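Local coordinates for phosphate-binding protein PstS (Borrelia burgdorferi, PDB 4N13) that binds inorganic phosphate with micromolar affinity and serves as the solute-binding lipoprotein of the PstSACB ABC transporter for phosphate import, at residues I131-D134 / S135-S139; S142-D145 / L146-K150. One frame throughout, in Å; residues are numbered along the deposited sequence. Where two conformers were deposited one is given.

Contact 1: residues I131-D134 / S135-S139; sequences INRD and SSSGS. With SO4 (sulfate ion), chain B; EDO (1,2-ethanediol), chain F.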
loop_
_atom_site.group_PDB
_atom_site.type_symbol
_atom_site.label_atom_id
_atom_site.label_comp_id
_atom_site.label_asym_id
_atom_site.label_seq_id
_atom_site.Cartn_x
_atom_site.Cartn_y
_atom_site.Cartn_z
ATOM N N ILE A 131 4.779 -12.348 13.556
ATOM C CA ILE A 131 4.709 -13.090 12.300
ATOM C C ILE A 131 5.026 -12.089 11.198
ATOM O O ILE A 131 4.317 -11.098 11.029
ATOM C CB ILE A 131 3.316 -13.670 12.097
ATOM C CG1 ILE A 131 2.990 -14.647 13.247
ATOM C CG2 ILE A 131 3.213 -14.357 10.752
ATOM C CD1 ILE A 131 1.496 -14.941 13.393
ATOM N N ASN A 132 6.137 -12.309 10.506
ATOM C CA ASN A 132 6.592 -11.420 9.452
ATOM C C ASN A 132 6.396 -12.056 8.090
ATOM O O ASN A 132 6.213 -13.261 7.974
ATOM C CB ASN A 132 8.070 -11.081 9.657
ATOM C CG ASN A 132 8.471 -9.750 9.030
ATOM O OD1 ASN A 132 7.655 -9.027 8.489
ATOM N ND2 ASN A 132 9.757 -9.431 9.104
ATOM N N ARG A 133 6.391 -11.227 7.062
ATOM C CA ARG A 133 6.422 -11.696 5.690
ATOM C C ARG A 133 7.853 -11.877 5.191
ATOM O O ARG A 133 8.798 -11.340 5.751
ATOM C CB ARG A 133 5.655 -10.729 4.768
ATOM C CG ARG A 133 4.167 -10.784 4.959
ATOM C CD ARG A 133 3.560 -12.144 4.579
ATOM N NE ARG A 133 4.001 -12.568 3.259
ATOM C CZ ARG A 133 3.505 -12.129 2.107
ATOM N NH1 ARG A 133 2.500 -11.277 2.076
ATOM N NH2 ARG A 133 4.019 -12.538 0.969
ATOM N N ASP A 134 7.980 -12.650 4.123
ATOM C CA ASP A 134 9.254 -12.863 3.458
ATOM C C ASP A 134 9.766 -11.548 2.858
ATOM O O ASP A 134 8.987 -10.712 2.388
ATOM C CB ASP A 134 9.082 -13.933 2.380
ATOM C CG ASP A 134 8.055 -13.555 1.345
ATOM O OD1 ASP A 134 6.850 -13.457 1.679
ATOM O OD2 ASP A 134 8.470 -13.361 0.180
ATOM N N SER A 135 11.078 -11.367 2.883
ATOM C CA SER A 135 11.669 -10.079 2.561
ATOM C C SER A 135 11.557 -9.715 1.089
ATOM O O SER A 135 11.749 -8.563 0.728
ATOM C CB SER A 135 13.127 -10.054 2.999
ATOM O OG SER A 135 13.852 -11.057 2.327
ATOM N N SER A 136 11.236 -10.687 0.245
ATOM C CA SER A 136 11.018 -10.422 -1.175
ATOM C C SER A 136 9.630 -9.847 -1.483
ATOM O O SER A 136 9.393 -9.359 -2.585
ATOM C CB SER A 136 11.206 -11.712 -1.979
ATOM O OG SER A 136 12.535 -12.197 -1.880
ATOM N N SER A 137 8.711 -9.907 -0.524
ATOM C CA SER A 137 7.321 -9.545 -0.791
ATOM C C SER A 137 7.069 -8.050 -0.806
ATOM O O SER A 137 7.784 -7.274 -0.162
ATOM C CB SER A 137 6.389 -10.189 0.241
ATOM O OG SER A 137 6.525 -9.594 1.524
ATOM N N GLY A 138 6.022 -7.647 -1.516
ATOM C CA GLY A 138 5.612 -6.255 -1.540
ATOM C C GLY A 138 5.158 -5.804 -0.168
ATOM O O GLY A 138 5.403 -4.669 0.245
ATOM N N SER A 139 4.490 -6.689 0.560
ATOM C CA SER A 139 3.968 -6.333 1.874
ATOM C C SER A 139 5.097 -5.983 2.840
ATOM O O SER A 139 5.017 -5.014 3.580
ATOM C CB SER A 139 3.081 -7.461 2.413
ATOM O OG SER A 139 1.926 -7.595 1.595
HETATM S S SO4 B . 2.412 -9.794 -1.342
HETATM O O1 SO4 B . 1.606 -9.795 -0.125
HETATM O O2 SO4 B . 1.473 -9.702 -2.447
HETATM O O3 SO4 B . 3.262 -8.622 -1.303
HETATM O O4 SO4 B . 3.157 -11.034 -1.353
HETATM C C1 EDO F . 13.248 -11.016 9.494
HETATM O O1 EDO F . 12.615 -10.106 8.584
HETATM C C2 EDO F . 12.231 -11.829 10.293
HETATM O O2 EDO F . 11.345 -10.977 11.027
#
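The guanidinium of Arg133 lies with one face over the CB of Ser137, 3.4 Å from NH2. NH1 donates to sulfate O1 at 2.8 Å, and this oxygen sits at the edge of the group, in its plane. NH2 donates to sulfate O4 at 2.9 Å and also to Asp134 OD1 at 3.1 Å, a salt bridge. OD1 accepts on its syn lone pair and lies 22° out of the guanidinium plane. The Arg133 chain bends at chi2 (-64°) and chi3 (-50°), which folds the group back towards the serine turn. NE donates to Val167 O and, weakly, to Asp134 OD1. Ser139 also binds the sulfate: its OG donates to O1 at 2.8 Å and its backbone N to O3.

Residues 134-137 form a type I beta turn. Asp134 O accepts from Ser137 OG at 2.8 Å, in the carbonyl plane, and from Ser137 N at 3.0 Å, above it. Ser137 is the N-cap residue of helix 138-151, with OG also bonded to Tyr140 N. Sulfate here probably mimics phosphate, since Ser137, Gly138 and Ser139 are phosphate-binding by similarity. The helix N-terminus and the Arg133 guanidinium, itself held by Asp134 and Val167, would probably together stabilise the charge of the anion.

Contact 2: residues S142-D145 / L146-K150; sequences SIKD and LLLNK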
loop_
_atom_site.group_PDB
_atom_site.type_symbol
_atom_site.label_atom_id
_atom_site.label_comp_id
_atom_site.label_asym_id
_atom_site.label_seq_id
_atom_site.Cartn_x
_atom_site.Cartn_y
_atom_site.Cartn_z
ATOM N N SER A 142 6.400 -2.582 1.966
ATOM C CA SER A 142 5.495 -1.514 2.359
ATOM C C SER A 142 5.582 -1.228 3.851
ATOM O O SER A 142 5.592 -0.073 4.255
ATOM C CB SER A 142 4.063 -1.856 1.958
ATOM O OG SER A 142 3.864 -1.718 0.564
ATOM N N ILE A 143 5.651 -2.267 4.677
ATOM C CA ILE A 143 5.714 -2.054 6.117
ATOM C C ILE A 143 7.071 -1.458 6.486
ATOM O O ILE A 143 7.170 -0.560 7.315
ATOM C CB ILE A 143 5.427 -3.361 6.883
ATOM C CG1 ILE A 143 3.963 -3.801 6.660
ATOM C CG2 ILE A 143 5.771 -3.212 8.369
ATOM C CD1 ILE A 143 2.901 -2.754 7.006
ATOM N N LYS A 144 8.138 -1.939 5.857
ATOM C CA LYS A 144 9.453 -1.368 6.126
ATOM C C LYS A 144 9.483 0.127 5.775
ATOM O O LYS A 144 10.000 0.952 6.534
ATOM C CB LYS A 144 10.549 -2.134 5.378
ATOM C CG LYS A 144 11.929 -1.579 5.600
ATOM C CD LYS A 144 13.004 -2.632 5.366
ATOM C CE LYS A 144 14.396 -2.007 5.250
ATOM N NZ LYS A 144 14.685 -1.014 6.320
ATOM N N ASP A 145 8.909 0.478 4.632
ATOM C CA ASP A 145 8.947 1.842 4.137
ATOM C C ASP A 145 8.001 2.767 4.901
ATOM O O ASP A 145 8.332 3.919 5.161
ATOM C CB ASP A 145 8.630 1.854 2.636
ATOM C CG ASP A 145 9.750 1.222 1.798
ATOM O OD1 ASP A 145 10.875 1.019 2.330
ATOM O OD2 ASP A 145 9.511 0.937 0.602
ATOM N N LEU A 146 6.823 2.267 5.258
ATOM C CA LEU A 146 5.784 3.099 5.859
ATOM C C LEU A 146 5.973 3.267 7.355
ATOM O O LEU A 146 5.577 4.279 7.916
ATOM C CB LEU A 146 4.404 2.494 5.609
ATOM C CG LEU A 146 3.928 2.537 4.163
ATOM C CD1 LEU A 146 2.712 1.635 4.041
ATOM C CD2 LEU A 146 3.617 3.966 3.713
ATOM N N LEU A 147 6.536 2.254 8.006
ATOM C CA LEU A 147 6.677 2.273 9.448
ATOM C C LEU A 147 8.139 2.361 9.867
ATOM O O LEU A 147 8.548 3.362 10.437
ATOM C CB LEU A 147 5.969 1.069 10.095
ATOM C CG LEU A 147 4.458 1.198 10.222
ATOM C CD1 LEU A 147 3.780 -0.134 10.478
ATOM C CD2 LEU A 147 4.152 2.173 11.347
ATOM N N LEU A 148 8.940 1.342 9.583
ATOM C CA LEU A 148 10.282 1.294 10.140
ATOM C C LEU A 148 11.138 2.462 9.687
ATOM O O LEU A 148 11.801 3.095 10.513
ATOM C CB LEU A 148 10.973 -0.017 9.761
ATOM C CG LEU A 148 10.380 -1.277 10.387
ATOM C CD1 LEU A 148 11.068 -2.534 9.851
ATOM C CD2 LEU A 148 10.503 -1.238 11.899
ATOM N N ASN A 149 11.138 2.731 8.384
ATOM C CA ASN A 149 12.017 3.761 7.840
ATOM C C ASN A 149 11.580 5.167 8.219
ATOM O O ASN A 149 12.378 6.081 8.178
ATOM C CB ASN A 149 12.112 3.651 6.319
ATOM C CG ASN A 149 12.887 2.437 5.872
ATOM O OD1 ASN A 149 13.503 1.742 6.678
ATOM N ND2 ASN A 149 12.861 2.172 4.572
ATOM N N LYS A 150 10.318 5.339 8.594
ATOM C CA LYS A 150 9.818 6.652 8.993
ATOM C C LYS A 150 9.947 6.892 10.491
ATOM O O LYS A 150 10.203 8.009 10.924
ATOM C CB LYS A 150 8.372 6.839 8.545
ATOM C CG LYS A 150 8.240 6.794 7.028
ATOM C CD LYS A 150 6.943 7.384 6.532
ATOM C CE LYS A 150 6.813 7.228 5.036
ATOM N NZ LYS A 150 5.571 7.859 4.529
#
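Helix 138-151, the helix of the beta-alpha-beta unit between strands 129-133 and 165-167, widens here into a pi-type turn at 146-148. Before it the bonding is alpha-helical: Leu146 N reaches Ser142 O at 2.8 Å. Ile143 O then accepts from Leu147 N at 3.0 Å and, weakly, from Leu148 N at 3.4 Å. Asn149 N skips one residue further back than usual, to Lys144 O at 2.8 Å, with a C=O...N angle of 177°.

The same two residues pair through their side chains. Lys144 CG is anti to the backbone N (chi1 179°), and the chain runs out to a bend at chi4 (47°). NZ then meets Asn149 OD1 at 3.0 Å, in the carbonyl plane and on a lone pair. NZ also donates to Ala158 O. Asp145 lies beside Asn149 and points the same way, but its OD2 forms a salt bridge with Arg224.

On another side, Ile143 CG2 packs on Leu147 CD1 at 4.2 Å. Both side chains also touch Phe91 and Leu111. The wide turn keeps a strong bond at Asn149 N and only a weak one at Leu148 N, while the Lys144 ammonium joins the Asn149 amide oxygen on the helix to the backbone oxygen of Ala158 in the loop.

In the fold
Contacts 1 and 2 follow each other along the chain, with centres 12 Å apart, and share helix 138-151. Contact 1 holds the crossing from strand 129-133 into the start of that helix, where the sulfate is bound. Contact 2 covers the later turns. The weak bond from Ser142 OG to Gly138 O, one helical turn back, links the two contacts directly. The phosphate site extends beyond contact 1: by similarity it also includes Thr21, whose side chain is about 9 Å from that of Ser139 and about 7 Å from that of Ser142. Contact 2 therefore begins close to the pocket and runs away from it.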